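Local coordinates for protein CT_858 (Chlamydia trachomatis, PDB 3DOR) that is a secreted chlamydial protease, probably a serine-type endopeptidase that cuts within polypeptide chains, here in its mature dimeric form, at residues B[130-135]-B[144-149]; B[253-258]-B[464-469]; B[259-264]-B[338-343]; B[274-279]-B[297-302]; B[457-462]-B[470-475]. All coordinates share one frame; numbering follows the deposited sequence.

Interaction 1: residues B[130-135]-B[144-149]. With SO4 (sulfate ion), chain M.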
# COMPACT_ATOMS: atom_id res chain seq x y z
N THR B 130 9.66 -33.84 -0.57
CA THR B 130 8.33 -33.54 -1.07
C THR B 130 8.06 -32.05 -0.85
O THR B 130 7.19 -31.47 -1.49
CB THR B 130 7.23 -34.34 -0.34
OG1 THR B 130 7.10 -33.87 1.01
CG2 THR B 130 7.57 -35.82 -0.33
N LEU B 131 8.82 -31.43 0.05
CA LEU B 131 8.63 -30.02 0.37
C LEU B 131 9.54 -29.07 -0.41
O LEU B 131 9.42 -27.85 -0.28
CB LEU B 131 8.81 -29.80 1.87
CG LEU B 131 7.84 -30.62 2.73
CD1 LEU B 131 8.20 -30.47 4.21
CD2 LEU B 131 6.42 -30.16 2.47
N TYR B 132 10.45 -29.61 -1.20
CA TYR B 132 11.36 -28.78 -1.98
C TYR B 132 10.64 -28.06 -3.12
O TYR B 132 9.51 -28.40 -3.47
CB TYR B 132 12.47 -29.64 -2.59
CG TYR B 132 13.40 -30.31 -1.61
CD1 TYR B 132 13.51 -29.88 -0.29
CD2 TYR B 132 14.24 -31.35 -2.03
CE1 TYR B 132 14.42 -30.47 0.59
CE2 TYR B 132 15.15 -31.94 -1.16
CZ TYR B 132 15.24 -31.50 0.15
OH TYR B 132 16.16 -32.07 0.99
N GLY B 133 11.31 -27.07 -3.70
CA GLY B 133 10.74 -26.33 -4.81
C GLY B 133 11.03 -27.07 -6.11
O GLY B 133 11.69 -28.11 -6.09
N SER B 134 10.56 -26.54 -7.23
CA SER B 134 10.75 -27.16 -8.54
C SER B 134 12.19 -27.24 -9.01
O SER B 134 12.59 -28.23 -9.62
CB SER B 134 9.95 -26.40 -9.60
OG SER B 134 8.58 -26.32 -9.24
N ASN B 135 12.97 -26.20 -8.75
CA ASN B 135 14.36 -26.16 -9.17
C ASN B 135 15.32 -26.22 -7.99
O ASN B 135 16.34 -25.52 -7.96
CB ASN B 135 14.60 -24.92 -10.02
CG ASN B 135 13.81 -24.95 -11.32
OD1 ASN B 135 12.95 -24.10 -11.58
ND2 ASN B 135 14.09 -25.95 -12.14
N SER B 144 17.08 -25.95 4.96
CA SER B 144 16.51 -25.33 6.14
C SER B 144 15.18 -24.66 5.84
O SER B 144 14.28 -24.67 6.66
CB SER B 144 17.49 -24.31 6.73
OG SER B 144 18.65 -24.95 7.19
N ALA B 145 15.05 -24.07 4.65
CA ALA B 145 13.80 -23.43 4.31
C ALA B 145 12.69 -24.50 4.30
O ALA B 145 11.57 -24.25 4.74
CB ALA B 145 13.91 -22.73 2.95
N ALA B 146 13.03 -25.69 3.81
CA ALA B 146 12.07 -26.80 3.76
C ALA B 146 11.76 -27.31 5.16
O ALA B 146 10.62 -27.66 5.48
CB ALA B 146 12.62 -27.93 2.90
N LEU B 147 12.79 -27.37 5.99
CA LEU B 147 12.63 -27.85 7.36
C LEU B 147 11.63 -26.97 8.11
O LEU B 147 10.84 -27.47 8.90
CB LEU B 147 13.97 -27.82 8.09
CG LEU B 147 14.40 -29.07 8.86
CD1 LEU B 147 15.39 -28.64 9.94
CD2 LEU B 147 13.20 -29.77 9.50
N ARG B 148 11.68 -25.66 7.87
CA ARG B 148 10.77 -24.72 8.52
C ARG B 148 9.33 -25.15 8.34
O ARG B 148 8.49 -24.97 9.22
CB ARG B 148 10.89 -23.30 7.94
CG ARG B 148 12.14 -22.52 8.29
CD ARG B 148 11.93 -21.05 7.92
NE ARG B 148 10.76 -20.51 8.62
CZ ARG B 148 10.27 -19.28 8.47
NH1 ARG B 148 10.85 -18.43 7.64
NH2 ARG B 148 9.22 -18.89 9.17
N THR B 149 9.03 -25.72 7.17
CA THR B 149 7.68 -26.15 6.86
C THR B 149 7.34 -27.60 7.24
O THR B 149 6.18 -28.01 7.16
CB THR B 149 7.38 -25.93 5.37
OG1 THR B 149 8.16 -26.84 4.59
CG2 THR B 149 7.73 -24.50 4.96
S SO4 M . 10.57 -19.90 12.09
O1 SO4 M . 10.42 -20.57 13.42
O2 SO4 M . 9.43 -18.96 11.89
O3 SO4 M . 11.85 -19.12 12.01
O4 SO4 M . 10.58 -20.99 11.04
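Leu131 and Tyr132, in the loop that follows helix 124-130, lean on one side of helix 140-150 through Ala146 and Thr149. The apolar part centres on the methyl group of Ala146. CB of Ala146 sits in the plane of the Tyr132 ring, at its edge, 3.8 Å from Tyr132 CD1, so the ring meets the helix with its rim. Leu131 CB lies 4.4 Å from the same Ala146 CB. With CG of Leu131 beside its backbone N (chi1 -59°) and the chain extended beyond it, CD1 reaches farther along the helix, sliding past Thr149 in the opposite direction and stopping 3.7 Å from Thr149 OG1. The polar part lies within the helix: Thr149 OG1 donates to Ala146 O over 2.7 Å, tilted 21° from the carbonyl plane, while Thr149 N makes a weak bond to that oxygen. The Tyr132 hydroxyl bonds to Glu143, and His136 stacks on the tyrosine ring. A third group is the sulfate ion beside Arg148, probably from the crystallisation liquor. Sulfate O3 hangs 3.6 Å above the guanidinium plane of Arg148, toward its rim, and Arg148 NH2 is 2.7 Å from sulfate O2; the NE approach is too short to be trusted. Both segments belong to the PDZ domain. Because the threonine hydroxyl spends its proton on the helix carbonyl, the leucine methyl meets two oxygens already bonded to each other, probably at little polar cost.

Interaction 2: residues B[253-258]-B[464-469]. With SO4 (sulfate ion), chain M.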
# COMPACT_ATOMS: atom_id res chain seq x y z
N TYR B 253 14.83 -20.41 18.39
CA TYR B 253 15.24 -20.81 17.05
C TYR B 253 14.49 -20.08 15.94
O TYR B 253 14.79 -20.26 14.77
CB TYR B 253 15.09 -22.33 16.90
CG TYR B 253 16.04 -23.11 17.81
CD1 TYR B 253 15.65 -23.54 19.08
CD2 TYR B 253 17.36 -23.35 17.41
CE1 TYR B 253 16.55 -24.21 19.93
CE2 TYR B 253 18.26 -24.00 18.25
CZ TYR B 253 17.85 -24.42 19.51
OH TYR B 253 18.76 -25.01 20.34
N ASN B 254 13.52 -19.25 16.32
CA ASN B 254 12.74 -18.49 15.34
C ASN B 254 13.59 -17.49 14.55
O ASN B 254 14.43 -16.80 15.12
CB ASN B 254 11.64 -17.68 16.04
CG ASN B 254 10.40 -18.50 16.36
OD1 ASN B 254 9.29 -18.01 16.18
ND2 ASN B 254 10.58 -19.72 16.86
N ILE B 255 13.36 -17.41 13.25
CA ILE B 255 14.07 -16.44 12.43
C ILE B 255 13.64 -15.07 12.97
O ILE B 255 12.46 -14.83 13.18
CB ILE B 255 13.69 -16.59 10.95
CG1 ILE B 255 14.38 -17.85 10.37
CG2 ILE B 255 14.10 -15.36 10.17
CD1 ILE B 255 14.04 -18.13 8.90
N GLY B 256 14.60 -14.18 13.21
CA GLY B 256 14.27 -12.87 13.73
C GLY B 256 14.18 -12.81 15.25
O GLY B 256 13.91 -11.75 15.82
N SER B 257 14.40 -13.93 15.91
CA SER B 257 14.35 -13.98 17.37
C SER B 257 15.39 -13.04 17.99
O SER B 257 16.56 -13.04 17.61
CB SER B 257 14.61 -15.41 17.86
OG SER B 257 15.07 -15.42 19.21
N THR B 258 14.95 -12.23 18.96
CA THR B 258 15.85 -11.28 19.61
C THR B 258 17.03 -11.95 20.30
O THR B 258 18.17 -11.51 20.15
CB THR B 258 15.08 -10.42 20.66
OG1 THR B 258 14.11 -9.62 19.99
CG2 THR B 258 16.03 -9.49 21.41
N GLN B 464 20.27 -19.30 7.37
CA GLN B 464 19.00 -18.63 7.53
C GLN B 464 19.16 -17.12 7.68
O GLN B 464 18.45 -16.47 8.45
CB GLN B 464 18.21 -19.22 8.71
CG GLN B 464 17.71 -20.65 8.44
CD GLN B 464 16.68 -21.13 9.46
OE1 GLN B 464 16.89 -21.02 10.67
NE2 GLN B 464 15.58 -21.67 8.96
N ASP B 465 20.11 -16.57 6.92
CA ASP B 465 20.38 -15.13 6.86
C ASP B 465 19.97 -14.70 5.45
O ASP B 465 20.50 -15.23 4.47
CB ASP B 465 21.86 -14.83 7.06
CG ASP B 465 22.24 -14.84 8.51
OD1 ASP B 465 21.35 -14.53 9.34
OD2 ASP B 465 23.41 -15.13 8.82
N PHE B 466 19.05 -13.75 5.36
CA PHE B 466 18.55 -13.28 4.06
C PHE B 466 18.68 -11.77 3.85
O PHE B 466 18.71 -11.00 4.81
CB PHE B 466 17.07 -13.67 3.90
CG PHE B 466 16.77 -15.11 4.24
CD1 PHE B 466 16.66 -15.52 5.57
CD2 PHE B 466 16.60 -16.07 3.23
CE1 PHE B 466 16.37 -16.85 5.90
CE2 PHE B 466 16.31 -17.41 3.55
CZ PHE B 466 16.19 -17.80 4.89
N SER B 467 18.70 -11.36 2.58
CA SER B 467 18.82 -9.95 2.15
C SER B 467 19.80 -9.11 2.96
O SER B 467 21.02 -9.28 2.83
CB SER B 467 17.44 -9.28 2.11
OG SER B 467 16.72 -9.43 3.32
N CYS B 468 19.31 -8.18 3.79
CA CYS B 468 20.25 -7.38 4.57
C CYS B 468 21.17 -8.26 5.41
O CYS B 468 22.31 -7.87 5.67
CB CYS B 468 19.50 -6.38 5.46
SG CYS B 468 18.73 -5.02 4.52
N ALA B 469 20.69 -9.44 5.82
CA ALA B 469 21.51 -10.38 6.61
C ALA B 469 22.52 -11.10 5.69
O ALA B 469 23.44 -11.79 6.16
CB ALA B 469 20.64 -11.38 7.34
S SO4 M . 10.57 -19.90 12.09
O1 SO4 M . 10.42 -20.57 13.42
O2 SO4 M . 9.43 -18.96 11.89
O3 SO4 M . 11.85 -19.12 12.01
O4 SO4 M . 10.58 -20.99 11.04
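Ile255 N gives its hydrogen to sulfate O3 over 2.6 Å in a nearly straight bond of 169°, while the side chain of the same residue turns to Gln464 and Phe466. CG1 of Ile255 stands beside its backbone N (chi1 -75°) and the chain runs on extended, which delivers CD1 to the other segment. There Ile255 CD1 is 4.0 Å from Gln464 CD, the two side chains crossing at about a right angle, and 4.0 Å from Phe466 CE1, approaching that ring obliquely. Phe72 meets the Phe466 ring edge-to-face. Ile255 is the second residue of a type II beta turn, closed by Ser257 N to Asn254 O at 3.0 Å, with Gly256 in the positive-phi place. Segment 464-469 leads from strand 457-461 into helix 468-478 of the peptidase S41 core, and Ser467 is the N-cap residue of that helix, its side chain touching His73. Arg148 of the PDZ domain also packs on Ile255 and Gln464. One residue thus serves two kinds of partner: the backbone N-H of Ile255 faces an anion, whose O3 also lies close to CB and CG1, whereas its ethyl arm rests on the amide group of Gln464 and the Phe466 ring.

Interaction 3: residues B[259-264]-B[338-343]; sequences DGFLPV and QTNNPG
CG of Phe261 is held between the backbone N and the carbonyl carbon (chi1 56°), and that swings the ring toward Thr339 and Asn340; OG1 of Thr339 takes the corresponding position and points back. The contact joins two loops beside one mixed sheet. Segment 338-343 belongs to the peptidase S41 region, of the ClpP/crotonase clan, and leaves the carboxyl end of parallel strand 333-337 on its way to helix 346-354; segment 259-264 leads to strand 268-271 of the same sheet. Phe261 CE2 is the ring atom that meets both partners. It lies 4.1 Å from Thr339 OG1, which comes in obliquely, and 4.1 Å from Asn340 CG, whose amide comes to the ring edge with its plane inclined 58° to the ring. Both side chains cross that of Phe261 at about a right angle. A water ties the loops together, accepting from Phe261 N at 2.9 Å and donating to Thr339 OG1 at 3.2 Å; it also hovers 3.4 Å above one face of the Phe261 ring, toward its rim. Thr339 OG1 has a second partner in Asp337, so the hydroxyl is gripped from the strand as well as through the water. Tyr253 and Tyr548 meet the Phe261 ring, and Arg297 donates to the backbone carbonyls of Thr339 and Asn340. Farther along, the loop folds into an Asx turn: Asn341 OD1 accepts from Gly343 N, in the plane of the side-chain carbonyl, at 2.9 Å and 164°.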
# COMPACT_ATOMS: atom_id res chain seq x y z
N ASP B 259 16.78 -13.01 21.05
CA ASP B 259 17.84 -13.69 21.78
C ASP B 259 18.60 -14.76 21.01
O ASP B 259 19.74 -15.06 21.34
CB ASP B 259 17.29 -14.29 23.08
CG ASP B 259 17.05 -13.24 24.15
OD1 ASP B 259 16.40 -13.55 25.17
OD2 ASP B 259 17.52 -12.10 23.97
N GLY B 260 17.99 -15.35 19.99
CA GLY B 260 18.71 -16.38 19.28
C GLY B 260 18.80 -17.62 20.14
O GLY B 260 18.06 -17.76 21.14
N PHE B 261 19.72 -18.52 19.81
CA PHE B 261 19.83 -19.78 20.54
C PHE B 261 21.18 -20.09 21.14
O PHE B 261 21.37 -21.16 21.70
CB PHE B 261 19.41 -20.91 19.60
CG PHE B 261 20.20 -20.94 18.32
CD1 PHE B 261 21.47 -21.52 18.27
CD2 PHE B 261 19.69 -20.38 17.16
CE1 PHE B 261 22.21 -21.53 17.09
CE2 PHE B 261 20.42 -20.38 15.97
CZ PHE B 261 21.69 -20.97 15.94
N LEU B 262 22.12 -19.17 21.04
CA LEU B 262 23.45 -19.39 21.58
C LEU B 262 23.57 -19.02 23.07
O LEU B 262 23.12 -17.96 23.50
CB LEU B 262 24.48 -18.60 20.79
CG LEU B 262 24.51 -18.90 19.28
CD1 LEU B 262 25.45 -17.94 18.59
CD2 LEU B 262 24.95 -20.36 19.06
N PRO B 263 24.15 -19.93 23.87
CA PRO B 263 24.32 -19.65 25.31
C PRO B 263 25.46 -18.63 25.50
O PRO B 263 26.24 -18.40 24.58
CB PRO B 263 24.64 -21.03 25.90
CG PRO B 263 25.20 -21.80 24.74
CD PRO B 263 24.38 -21.35 23.57
N VAL B 264 25.55 -18.02 26.68
CA VAL B 264 26.59 -17.03 26.92
C VAL B 264 27.96 -17.65 26.70
O VAL B 264 28.17 -18.82 27.01
CB VAL B 264 26.51 -16.43 28.36
CG1 VAL B 264 25.15 -15.80 28.56
CG2 VAL B 264 26.74 -17.50 29.40
N GLN B 338 24.58 -12.85 14.07
CA GLN B 338 23.60 -12.38 13.10
C GLN B 338 22.85 -13.54 12.44
O GLN B 338 22.23 -13.36 11.39
CB GLN B 338 24.31 -11.54 12.04
CG GLN B 338 23.37 -10.70 11.24
CD GLN B 338 23.67 -10.71 9.77
OE1 GLN B 338 23.44 -9.72 9.09
NE2 GLN B 338 24.15 -11.84 9.25
N THR B 339 22.92 -14.73 13.04
CA THR B 339 22.23 -15.91 12.50
C THR B 339 20.71 -15.77 12.55
O THR B 339 20.19 -14.95 13.31
CB THR B 339 22.61 -17.17 13.29
OG1 THR B 339 22.29 -16.99 14.68
CG2 THR B 339 24.10 -17.46 13.16
N ASN B 340 20.00 -16.56 11.74
CA ASN B 340 18.53 -16.54 11.75
C ASN B 340 17.98 -15.11 11.74
O ASN B 340 17.24 -14.70 12.64
CB ASN B 340 18.02 -17.28 12.99
CG ASN B 340 18.18 -18.79 12.90
OD1 ASN B 340 18.84 -19.31 12.00
ND2 ASN B 340 17.58 -19.49 13.84
N ASN B 341 18.33 -14.38 10.70
CA ASN B 341 17.93 -12.99 10.55
C ASN B 341 17.32 -12.87 9.15
O ASN B 341 17.97 -13.17 8.17
CB ASN B 341 19.19 -12.13 10.68
CG ASN B 341 18.91 -10.66 10.58
OD1 ASN B 341 18.16 -10.21 9.73
ND2 ASN B 341 19.54 -9.88 11.46
N PRO B 342 16.06 -12.41 9.06
CA PRO B 342 15.31 -12.24 7.81
C PRO B 342 15.65 -11.06 6.91
O PRO B 342 15.09 -10.94 5.82
CB PRO B 342 13.87 -12.16 8.29
CG PRO B 342 14.03 -11.29 9.53
CD PRO B 342 15.25 -11.94 10.21
N GLY B 343 16.56 -10.19 7.34
CA GLY B 343 16.89 -9.03 6.53
C GLY B 343 16.00 -7.87 6.94
O GLY B 343 15.56 -7.82 8.09
O HOH W 1 21.43 -17.51 17.71

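Interaction 4: residues B[274-279]-B[297-302]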
# COMPACT_ATOMS: atom_id res chain seq x y z
N GLY B 274 18.09 -3.29 27.31
CA GLY B 274 17.07 -2.86 26.37
C GLY B 274 16.50 -3.89 25.41
O GLY B 274 16.25 -5.04 25.76
N LEU B 275 16.31 -3.45 24.17
CA LEU B 275 15.77 -4.27 23.10
C LEU B 275 16.73 -5.35 22.59
O LEU B 275 16.31 -6.47 22.27
CB LEU B 275 15.37 -3.36 21.94
CG LEU B 275 13.90 -3.22 21.51
CD1 LEU B 275 12.97 -3.15 22.72
CD2 LEU B 275 13.77 -1.98 20.65
N PHE B 276 18.01 -5.02 22.50
CA PHE B 276 19.02 -5.95 22.01
C PHE B 276 19.62 -6.86 23.08
O PHE B 276 19.79 -6.45 24.23
CB PHE B 276 20.22 -5.21 21.39
CG PHE B 276 19.90 -4.43 20.15
CD1 PHE B 276 19.48 -3.10 20.24
CD2 PHE B 276 20.07 -5.00 18.90
CE1 PHE B 276 19.23 -2.35 19.07
CE2 PHE B 276 19.83 -4.26 17.73
CZ PHE B 276 19.41 -2.94 17.82
N ARG B 277 19.96 -8.08 22.70
CA ARG B 277 20.63 -8.97 23.63
C ARG B 277 22.10 -8.56 23.45
O ARG B 277 22.66 -8.67 22.35
CB ARG B 277 20.47 -10.44 23.25
CG ARG B 277 21.30 -11.35 24.16
CD ARG B 277 21.09 -12.84 23.91
NE ARG B 277 21.90 -13.63 24.84
CZ ARG B 277 22.17 -14.92 24.69
NH1 ARG B 277 21.70 -15.59 23.65
NH2 ARG B 277 22.94 -15.53 25.58
N ALA B 278 22.73 -8.07 24.51
CA ALA B 278 24.11 -7.65 24.42
C ALA B 278 24.76 -7.71 25.78
O ALA B 278 24.14 -7.35 26.79
CB ALA B 278 24.18 -6.23 23.86
N TYR B 279 26.00 -8.18 25.82
CA TYR B 279 26.70 -8.28 27.08
C TYR B 279 28.20 -8.34 26.86
O TYR B 279 28.68 -8.32 25.72
CB TYR B 279 26.22 -9.52 27.85
CG TYR B 279 26.50 -10.84 27.15
CD1 TYR B 279 27.73 -11.48 27.29
CD2 TYR B 279 25.53 -11.44 26.34
CE1 TYR B 279 28.00 -12.67 26.64
CE2 TYR B 279 25.80 -12.64 25.67
CZ TYR B 279 27.04 -13.25 25.83
OH TYR B 279 27.32 -14.42 25.17
N ARG B 297 23.72 -9.50 19.49
CA ARG B 297 22.97 -10.22 18.46
C ARG B 297 22.12 -9.21 17.70
O ARG B 297 21.42 -8.40 18.32
CB ARG B 297 22.07 -11.30 19.08
CG ARG B 297 21.14 -11.99 18.06
CD ARG B 297 20.34 -13.18 18.63
NE ARG B 297 19.26 -13.52 17.71
CZ ARG B 297 19.44 -13.99 16.47
NH1 ARG B 297 20.67 -14.21 16.01
NH2 ARG B 297 18.41 -14.17 15.67
N ILE B 298 22.21 -9.22 16.37
CA ILE B 298 21.38 -8.33 15.54
C ILE B 298 20.36 -9.34 15.01
O ILE B 298 20.68 -10.16 14.16
CB ILE B 298 22.18 -7.70 14.37
CG1 ILE B 298 23.30 -6.81 14.91
CG2 ILE B 298 21.26 -6.87 13.48
CD1 ILE B 298 24.17 -6.17 13.81
N PRO B 299 19.12 -9.28 15.52
CA PRO B 299 18.06 -10.22 15.11
C PRO B 299 17.34 -9.98 13.78
O PRO B 299 16.94 -10.94 13.11
CB PRO B 299 17.11 -10.18 16.31
CG PRO B 299 17.13 -8.72 16.66
CD PRO B 299 18.60 -8.31 16.50
N THR B 300 17.18 -8.73 13.40
CA THR B 300 16.50 -8.39 12.16
C THR B 300 16.90 -6.99 11.73
O THR B 300 17.39 -6.21 12.55
CB THR B 300 14.97 -8.41 12.34
OG1 THR B 300 14.34 -7.96 11.14
CG2 THR B 300 14.56 -7.48 13.49
N TYR B 301 16.69 -6.68 10.45
CA TYR B 301 17.00 -5.35 9.96
C TYR B 301 15.73 -4.54 9.71
O TYR B 301 15.77 -3.42 9.20
CB TYR B 301 17.90 -5.40 8.72
CG TYR B 301 19.29 -5.91 9.07
CD1 TYR B 301 19.66 -7.23 8.82
CD2 TYR B 301 20.22 -5.08 9.72
CE1 TYR B 301 20.91 -7.73 9.22
CE2 TYR B 301 21.48 -5.58 10.12
CZ TYR B 301 21.81 -6.90 9.87
OH TYR B 301 23.01 -7.43 10.29
N SER B 302 14.58 -5.11 10.06
CA SER B 302 13.35 -4.34 9.94
C SER B 302 13.14 -3.98 11.41
O SER B 302 12.45 -4.67 12.16
CB SER B 302 12.20 -5.18 9.37
OG SER B 302 11.79 -6.18 10.26
O HOH W 2 19.22 -8.98 20.03
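The backbones of Arg277 and Arg297 run side by side as an antiparallel pair, with Arg297 N donating to Arg277 O over 3.2 Å at 161°. On the return side a water takes the place of the direct bond: it accepts from Arg277 N at 2.9 Å and donates to Arg297 O at 2.8 Å. The pairing is thus water-bridged on this side, where strand 290-297 ends. Phe276 lies beside the bridge. Its CG stands next to its backbone N (chi1 -65°), and CD2 of Phe276 comes 3.7 Å from Arg297 O, which lies in the ring plane at the edge, where the ring hydrogens carry a slight positive charge. Pro299 CD approaches the same Phe276 CD2 obliquely at 4.3 Å. The pair lies at the open end of the hairpin formed by strands 278-284 and 290-297, which flanks the parallel strands of the mixed S41 sheet; Ile323 and Tyr348, from two helices, also touch Phe276. The arginine side chains leave the pair to hold neighbouring loops, Arg277 at the carbonyls of Asp259 and Leu262, Arg297 at those of Ser257, Thr339 and Asn340. Pro299 CA lies 3.9 Å over one face of the Arg297 guanidinium, toward its rim.

Interaction 5: residues B[457-462]-B[470-475]; sequences ICVLIN and DFFPVV
Phe472 is the first residue of segment 470-475 to meet the strand, and it does so at Val459. Its CG is anti to the backbone N (chi1 -176°), which throws the ring out from the helix so that its rim confronts the valine. Val459 CG1 lies 3.8 Å from Phe472 CE2, and Val459 CG2 is 3.9 Å from that same Phe472 CE2; both methyls bear on the one rim atom, CG1 from within the ring plane. Ile336 of the neighbouring strand 333-337 and Gln338 just beyond it also touch this phenylalanine. Pro473 comes next. Its CB is 3.9 Å from Ile461 CG2 and its CG 4.1 Å from the same Ile461 methyl, so one branch of the isoleucine rests on the pyrrolidine ring. Having no N-H, Pro473 leaves the preceding turn without a bond at this point, and the helix kinks there. Val474 N bonds only weakly to Asp470 O, and regular bonding resumes with Val475 N to Phe471 O at 3.0 Å. Strand 457-461, helix 468-478 and strand 483-486 form a beta-alpha-beta unit in the parallel part of the S41 sheet, and this contact seats the helix on its first strand. Between these segments the contact is buried hydrocarbon: two branched strand residues spaced two apart present methyls to an aromatic rim and a proline ring, so the fit depends on shape rather than on polar bonds.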
# COMPACT_ATOMS: atom_id res chain seq x y z
N ILE B 457 36.24 -7.61 15.05
CA ILE B 457 34.88 -8.08 15.05
C ILE B 457 34.76 -9.45 14.41
O ILE B 457 35.37 -9.73 13.37
CB ILE B 457 33.95 -7.12 14.24
CG1 ILE B 457 33.98 -5.72 14.84
CG2 ILE B 457 32.52 -7.66 14.22
CD1 ILE B 457 33.19 -4.68 14.04
N CYS B 458 33.97 -10.31 15.05
CA CYS B 458 33.70 -11.64 14.52
C CYS B 458 32.19 -11.73 14.34
O CYS B 458 31.44 -11.62 15.32
CB CYS B 458 34.18 -12.71 15.49
SG CYS B 458 33.76 -14.38 14.94
N VAL B 459 31.74 -11.92 13.10
CA VAL B 459 30.32 -12.04 12.82
C VAL B 459 29.92 -13.49 12.61
O VAL B 459 30.56 -14.21 11.83
CB VAL B 459 29.91 -11.24 11.54
CG1 VAL B 459 28.40 -11.30 11.33
CG2 VAL B 459 30.37 -9.81 11.65
N LEU B 460 28.86 -13.91 13.29
CA LEU B 460 28.36 -15.28 13.16
C LEU B 460 27.19 -15.26 12.19
O LEU B 460 26.26 -14.46 12.34
CB LEU B 460 27.90 -15.82 14.51
CG LEU B 460 28.87 -15.61 15.67
CD1 LEU B 460 28.21 -16.14 16.93
CD2 LEU B 460 30.21 -16.32 15.40
N ILE B 461 27.23 -16.15 11.20
CA ILE B 461 26.20 -16.24 10.17
C ILE B 461 25.78 -17.69 9.90
O ILE B 461 26.49 -18.63 10.26
CB ILE B 461 26.72 -15.70 8.83
CG1 ILE B 461 27.89 -16.58 8.35
CG2 ILE B 461 27.22 -14.25 8.98
CD1 ILE B 461 28.32 -16.34 6.89
N ASN B 462 24.62 -17.86 9.28
CA ASN B 462 24.19 -19.20 8.93
C ASN B 462 23.30 -19.16 7.69
O ASN B 462 23.11 -18.10 7.08
CB ASN B 462 23.51 -19.92 10.11
CG ASN B 462 22.12 -19.41 10.42
OD1 ASN B 462 21.37 -20.06 11.14
ND2 ASN B 462 21.77 -18.24 9.89
N ASP B 470 22.32 -10.95 4.38
CA ASP B 470 23.26 -11.47 3.39
C ASP B 470 24.29 -10.32 3.29
O ASP B 470 25.50 -10.53 3.37
CB ASP B 470 22.64 -11.61 1.98
CG ASP B 470 21.95 -12.95 1.75
OD1 ASP B 470 22.59 -14.00 1.96
OD2 ASP B 470 20.77 -12.94 1.33
N PHE B 471 23.77 -9.10 3.12
CA PHE B 471 24.59 -7.90 2.94
C PHE B 471 25.53 -7.50 4.09
O PHE B 471 26.67 -7.07 3.85
CB PHE B 471 23.70 -6.69 2.61
CG PHE B 471 22.79 -6.90 1.42
CD1 PHE B 471 21.63 -6.12 1.27
CD2 PHE B 471 23.08 -7.86 0.45
CE1 PHE B 471 20.77 -6.31 0.17
CE2 PHE B 471 22.23 -8.06 -0.65
CZ PHE B 471 21.07 -7.29 -0.79
N PHE B 472 25.05 -7.61 5.33
CA PHE B 472 25.84 -7.24 6.50
C PHE B 472 27.22 -7.92 6.46
O PHE B 472 28.24 -7.24 6.46
CB PHE B 472 25.10 -7.60 7.80
CG PHE B 472 25.82 -7.17 9.07
CD1 PHE B 472 25.81 -5.84 9.47
CD2 PHE B 472 26.47 -8.11 9.87
CE1 PHE B 472 26.43 -5.43 10.67
CE2 PHE B 472 27.11 -7.73 11.07
CZ PHE B 472 27.08 -6.38 11.47
N PRO B 473 27.26 -9.26 6.41
CA PRO B 473 28.59 -9.90 6.38
C PRO B 473 29.38 -9.66 5.09
O PRO B 473 30.61 -9.58 5.13
CB PRO B 473 28.27 -11.38 6.61
CG PRO B 473 26.92 -11.53 5.98
CD PRO B 473 26.20 -10.28 6.46
N VAL B 474 28.70 -9.53 3.96
CA VAL B 474 29.41 -9.32 2.71
C VAL B 474 30.17 -7.99 2.71
O VAL B 474 31.31 -7.92 2.23
CB VAL B 474 28.46 -9.43 1.46
CG1 VAL B 474 27.81 -8.08 1.13
CG2 VAL B 474 29.24 -9.96 0.28
N VAL B 475 29.56 -6.95 3.27
CA VAL B 475 30.21 -5.64 3.34
C VAL B 475 31.43 -5.71 4.26
O VAL B 475 32.50 -5.21 3.93
CB VAL B 475 29.24 -4.55 3.89
CG1 VAL B 475 30.00 -3.25 4.11
CG2 VAL B 475 28.09 -4.32 2.90

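Overall arrangement
Interactions 2 to 4 gather at loops by the mixed S41 sheet, and interaction 5 packs a helix on one of its strands, whereas interaction 1 stands apart in the PDZ domain, its centre about 17 Å from that of interaction 2. The two meet where Arg148 NH1 lies 3.4 Å from Ile255 CD1, and a sulfate ion touches both. Interactions 2 and 3, centres about 7 Å apart, are joined by a probable hydrogen bond from Gly256 N to Asn340 O, 2.7 Å. Arg297 of interaction 4 reaches Ser257 O of interaction 2, and Tyr301 OH pairs with Gln338 OE1 of interaction 3 at 2.6 Å. Helix 468-478 serves interactions 2 and 5, and Gln338 N bonds to Leu460 O, linking interaction 3 to interaction 5.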